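PDB 5WRT: soluble inorganic pyrophosphatase from Toxoplasma gondii, which probably hydrolyses inorganic diphosphate to phosphate with the help of magnesium ions, as a type I soluble pyrophosphatase. Local coordinates for residues Phe112-Asp117 with Ala146-Gly151; Thr99-Arg104 with Tyr222-His227. One frame throughout, in Å; residues are numbered along the deposited sequence.

Contact 1. Residues Phe112-Asp117 with Ala146-Gly151. With MG (magnesium ion), chain C.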
# COMPACT_ATOMS: atom_id res chain seq x y z
N PHE A 112 16.80 -5.88 15.82
CA PHE A 112 18.01 -5.11 15.50
C PHE A 112 18.39 -4.16 16.62
O PHE A 112 18.96 -3.09 16.37
CB PHE A 112 17.85 -4.33 14.19
CG PHE A 112 17.25 -5.12 13.07
CD1 PHE A 112 18.03 -5.94 12.27
CD2 PHE A 112 15.90 -5.02 12.78
CE1 PHE A 112 17.48 -6.66 11.23
CE2 PHE A 112 15.34 -5.73 11.74
CZ PHE A 112 16.13 -6.55 10.96
N HIS A 113 18.08 -4.53 17.86
CA HIS A 113 18.36 -3.72 19.05
C HIS A 113 17.73 -2.33 18.97
O HIS A 113 18.17 -1.40 19.65
CB HIS A 113 19.87 -3.60 19.28
CG HIS A 113 20.54 -4.92 19.55
ND1 HIS A 113 20.20 -5.72 20.62
CD2 HIS A 113 21.53 -5.57 18.89
CE1 HIS A 113 20.94 -6.81 20.60
NE2 HIS A 113 21.76 -6.74 19.57
N ALA A 114 16.70 -2.17 18.13
CA ALA A 114 16.02 -0.89 17.97
C ALA A 114 15.35 -0.44 19.26
O ALA A 114 15.02 -1.24 20.13
CB ALA A 114 14.99 -0.97 16.85
N ARG A 115 15.18 0.88 19.39
CA ARG A 115 14.60 1.44 20.60
C ARG A 115 13.14 1.83 20.37
O ARG A 115 12.64 1.82 19.24
CB ARG A 115 15.40 2.66 21.08
CG ARG A 115 15.05 3.93 20.32
CD ARG A 115 15.99 4.22 19.15
NE ARG A 115 15.63 5.49 18.51
CZ ARG A 115 16.27 6.02 17.46
NH1 ARG A 115 17.30 5.39 16.91
NH2 ARG A 115 15.86 7.17 16.96
N GLY A 116 12.46 2.17 21.46
CA GLY A 116 11.06 2.54 21.38
C GLY A 116 10.84 3.78 20.53
O GLY A 116 11.68 4.67 20.45
N ASP A 117 9.66 3.83 19.87
CA ASP A 117 9.31 4.95 19.00
C ASP A 117 8.98 6.22 19.77
O ASP A 117 8.85 7.28 19.15
CB ASP A 117 8.11 4.58 18.09
CG ASP A 117 6.73 4.65 18.80
OD1 ASP A 117 5.69 4.58 18.11
OD2 ASP A 117 6.66 4.87 20.03
N ALA A 146 6.67 -6.20 13.85
CA ALA A 146 7.75 -5.42 14.45
C ALA A 146 8.43 -4.61 13.36
O ALA A 146 9.52 -4.94 12.89
CB ALA A 146 8.73 -6.33 15.18
N MET A 147 7.79 -3.51 12.98
CA MET A 147 8.36 -2.63 11.96
C MET A 147 9.50 -1.82 12.56
O MET A 147 9.42 -1.35 13.70
CB MET A 147 7.27 -1.73 11.38
CG MET A 147 7.65 -1.07 10.06
SD MET A 147 6.79 0.47 9.71
CE MET A 147 7.49 1.56 10.93
N ILE A 148 10.57 -1.67 11.79
CA ILE A 148 11.73 -0.87 12.17
C ILE A 148 11.79 0.35 11.27
O ILE A 148 12.04 0.23 10.06
CB ILE A 148 13.04 -1.68 12.09
CG1 ILE A 148 12.91 -2.99 12.88
CG2 ILE A 148 14.20 -0.86 12.60
CD1 ILE A 148 12.61 -2.78 14.34
N ASP A 149 11.55 1.52 11.84
CA ASP A 149 11.56 2.79 11.11
C ASP A 149 12.79 3.58 11.55
O ASP A 149 12.76 4.27 12.57
CB ASP A 149 10.28 3.58 11.37
CG ASP A 149 10.08 4.72 10.38
OD1 ASP A 149 11.08 5.21 9.80
OD2 ASP A 149 8.92 5.13 10.18
N GLY A 150 13.86 3.48 10.76
CA GLY A 150 15.10 4.18 11.05
C GLY A 150 15.61 3.98 12.46
O GLY A 150 15.71 4.94 13.23
N GLY A 151 15.94 2.73 12.80
CA GLY A 151 16.46 2.43 14.12
C GLY A 151 15.45 2.48 15.24
O GLY A 151 15.81 2.20 16.39
MG MG C . 4.52 3.37 16.84
O HOH W 1 4.77 5.15 15.77
O HOH W 2 3.51 4.14 18.66
O HOH W 3 4.17 1.29 17.87
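The ring of Phe112 meets Ile148 at its edge: CG1 of Ile148 lies near the ring plane, with Phe112 CD2 3.6 Å from that carbon. The guanidinium of Arg115 is approached differently, for the carbonyl carbon of Gly151 sits over one of its faces. Both contacts lie at the margin of the beta sheet of a family I pyrophosphatase, where the entry to strand 115-125 passes the end of strand 136-149 and the turn that leads on to strand 152-161. Phe112 has CG beside its backbone N (chi1 -45°), which sends the ring toward Ile148. The same branch of Ile148 carries on past the ring, and its terminal CD1 packs 3.9 Å from Ala114 CB. Leu153 touches both Ile148 and Ala114 and continues this apolar patch into strand 152-161.

Gly150 and Gly151 make the turn with positive phi values. The carbonyl of Gly151 accepts a weak hydrogen bond, Arg115 N to Gly151 O at 3.3 Å, and Ala114 CB is equally close to that oxygen. Arg115 bends at chi2 (-95°), so that CD also lies beside Gly151 O, while NH2 has a long, weak ion pair with Glu152. Two residues further on, Asp117 reaches the magnesium ion that Asp122, Asp154 and three waters also bind; its OD2 takes a hydrogen bond from Asp119 N, and its OD1 is 2.1 Å from the metal.

Contact 2. Residues Thr99-Arg104 with Tyr222-His227; sequences TWEDPR and YRAHEH
A single direct hydrogen bond joins the loop 99-104 to the helix 222-227: Trp100 N donates to Ala224 O at 3.1 Å. The N-H points fairly straight at the oxygen (157°) but comes from above the carbonyl plane. Thr99 CA adds a CA-H...O contact of 3.5 Å to the same Ala224 O.

A water makes the second polar link. It donates to Glu101 OE2 and accepts from Arg223 NE, lying in the plane of the guanidinium at its edge. This bridge joins two oppositely charged groups whose own atoms, Glu101 OE2 and Arg223 NE, stay 5.5 Å apart. Glu101 stands at the centre of an inverse gamma turn, and a bend in its chain (chi2 -83°) brings OE2 back toward the helix though CB points away.

Ring packing centres on His227. Its imidazole is layered between Asp102 CB on one face, a CH-pi contact 3.7 Å from the ring centroid, and the carbonyl oxygen of Arg223 from its own helix on the opposite face. Trp100 O lies at the ring edge, near its plane, and 3.1 Å from His227 CB. The Asp102 carboxylate stands nearly upright to the imidazole, the planes 83° apart.

Van der Waals packing surrounds Ala224, whose CB lies between Thr99 CB at 3.9 Å and the carboxylate oxygen OE2 of Glu101 at 3.4 Å.

The contact lays helix 214-232 against the loop that runs from strand 92-95 to strand 115-125. Thr99 OG1 is hydrogen-bonded to Phe96 O and Leu121 N, and Trp100 NE1 to Gly118 O, while Glu101 and Arg223 both touch Trp155 on strand 152-161.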
# COMPACT_ATOMS: atom_id res chain seq x y z
N THR A 99 -0.35 3.84 27.20
CA THR A 99 0.83 3.12 26.73
C THR A 99 1.85 4.13 26.22
O THR A 99 1.49 5.21 25.74
CB THR A 99 0.48 2.12 25.61
OG1 THR A 99 -0.10 2.82 24.50
CG2 THR A 99 -0.48 1.06 26.11
N TRP A 100 3.12 3.76 26.33
CA TRP A 100 4.20 4.61 25.87
C TRP A 100 5.36 3.72 25.48
O TRP A 100 5.84 2.94 26.31
CB TRP A 100 4.62 5.61 26.95
CG TRP A 100 5.70 6.56 26.50
CD1 TRP A 100 5.70 7.32 25.36
CD2 TRP A 100 6.93 6.85 27.17
NE1 TRP A 100 6.86 8.06 25.29
CE2 TRP A 100 7.63 7.79 26.39
CE3 TRP A 100 7.51 6.40 28.37
CZ2 TRP A 100 8.87 8.29 26.76
CZ3 TRP A 100 8.74 6.90 28.74
CH2 TRP A 100 9.41 7.83 27.94
N GLU A 101 5.81 3.82 24.23
CA GLU A 101 6.95 3.03 23.78
C GLU A 101 8.22 3.77 24.18
O GLU A 101 8.86 4.47 23.39
CB GLU A 101 6.87 2.76 22.28
CG GLU A 101 5.80 1.74 21.93
CD GLU A 101 6.30 0.32 22.09
OE1 GLU A 101 6.95 -0.21 21.17
OE2 GLU A 101 6.04 -0.27 23.17
N ASP A 102 8.56 3.62 25.45
CA ASP A 102 9.70 4.27 26.08
C ASP A 102 10.97 4.02 25.26
O ASP A 102 11.38 2.86 25.12
CB ASP A 102 9.88 3.72 27.50
CG ASP A 102 10.83 4.55 28.34
OD1 ASP A 102 10.78 4.42 29.59
OD2 ASP A 102 11.63 5.32 27.78
N PRO A 103 11.59 5.07 24.71
CA PRO A 103 12.91 4.87 24.09
C PRO A 103 13.91 4.50 25.17
O PRO A 103 13.51 4.17 26.29
CB PRO A 103 13.22 6.23 23.45
CG PRO A 103 11.91 6.97 23.43
CD PRO A 103 11.14 6.46 24.61
N ARG A 104 15.20 4.52 24.86
CA ARG A 104 16.20 4.25 25.89
C ARG A 104 16.08 2.85 26.48
O ARG A 104 16.89 2.46 27.34
CB ARG A 104 16.10 5.29 27.00
N TYR A 222 1.36 -5.00 27.22
CA TYR A 222 1.66 -4.93 28.65
C TYR A 222 2.91 -4.10 28.92
O TYR A 222 2.91 -3.21 29.77
CB TYR A 222 1.84 -6.33 29.24
CG TYR A 222 0.63 -7.23 29.20
CD1 TYR A 222 -0.65 -6.73 29.42
CD2 TYR A 222 0.78 -8.59 28.98
CE1 TYR A 222 -1.75 -7.57 29.39
CE2 TYR A 222 -0.31 -9.43 28.96
CZ TYR A 222 -1.57 -8.92 29.16
OH TYR A 222 -2.65 -9.77 29.13
N ARG A 223 4.00 -4.40 28.20
CA ARG A 223 5.26 -3.70 28.43
C ARG A 223 5.12 -2.21 28.19
O ARG A 223 5.61 -1.39 28.97
CB ARG A 223 6.36 -4.29 27.55
CG ARG A 223 7.74 -3.75 27.86
CD ARG A 223 8.82 -4.50 27.10
NE ARG A 223 8.57 -4.50 25.66
CZ ARG A 223 8.38 -5.60 24.93
NH1 ARG A 223 8.42 -6.79 25.51
NH2 ARG A 223 8.16 -5.50 23.63
N ALA A 224 4.44 -1.82 27.10
CA ALA A 224 4.20 -0.41 26.85
C ALA A 224 3.29 0.20 27.91
O ALA A 224 3.44 1.38 28.25
CB ALA A 224 3.59 -0.21 25.46
N HIS A 225 2.36 -0.58 28.44
CA HIS A 225 1.52 -0.11 29.53
C HIS A 225 2.35 0.18 30.78
O HIS A 225 2.12 1.18 31.47
CB HIS A 225 0.43 -1.14 29.84
CG HIS A 225 -0.58 -0.69 30.84
ND1 HIS A 225 -1.23 0.53 30.75
CD2 HIS A 225 -1.07 -1.29 31.95
CE1 HIS A 225 -2.07 0.65 31.77
NE2 HIS A 225 -1.99 -0.44 32.51
N GLU A 226 3.33 -0.67 31.06
CA GLU A 226 4.17 -0.47 32.24
C GLU A 226 5.10 0.72 32.07
O GLU A 226 5.38 1.44 33.04
CB GLU A 226 4.97 -1.74 32.54
CG GLU A 226 4.14 -2.89 33.07
N HIS A 227 5.61 0.94 30.85
CA HIS A 227 6.38 2.15 30.58
C HIS A 227 5.59 3.40 30.91
O HIS A 227 6.11 4.34 31.53
CB HIS A 227 6.81 2.18 29.11
CG HIS A 227 7.83 1.15 28.74
ND1 HIS A 227 8.87 0.79 29.58
CD2 HIS A 227 7.99 0.42 27.61
CE1 HIS A 227 9.61 -0.13 28.98
NE2 HIS A 227 9.10 -0.37 27.79
O HOH W 4 8.12 -1.54 25.09

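How the contacts relate
Contacts 1 and 2, their centres 14 Å apart, meet beside the magnesium site. Along the chain, both segments of contact 1 fall between the loop 99-104 and the helix 222-227. The two contacts touch directly where Asp117 OD2 packs 3.1 Å from Glu101 CB, and where Gly116 O lies 3.7 Å from Pro103 CB. Asp117 is a first-shell ligand, whereas the side chain of Glu101 comes to about 5 Å from the metal and lies beside that ligand, outside the first shell. Contact 2 therefore brings the last helix, 214-232, against the loop whose Glu101 borders the metal ligand Asp117, and contact 1 links the metal-bearing strand to the turn before Asp154, another ligand of the same ion.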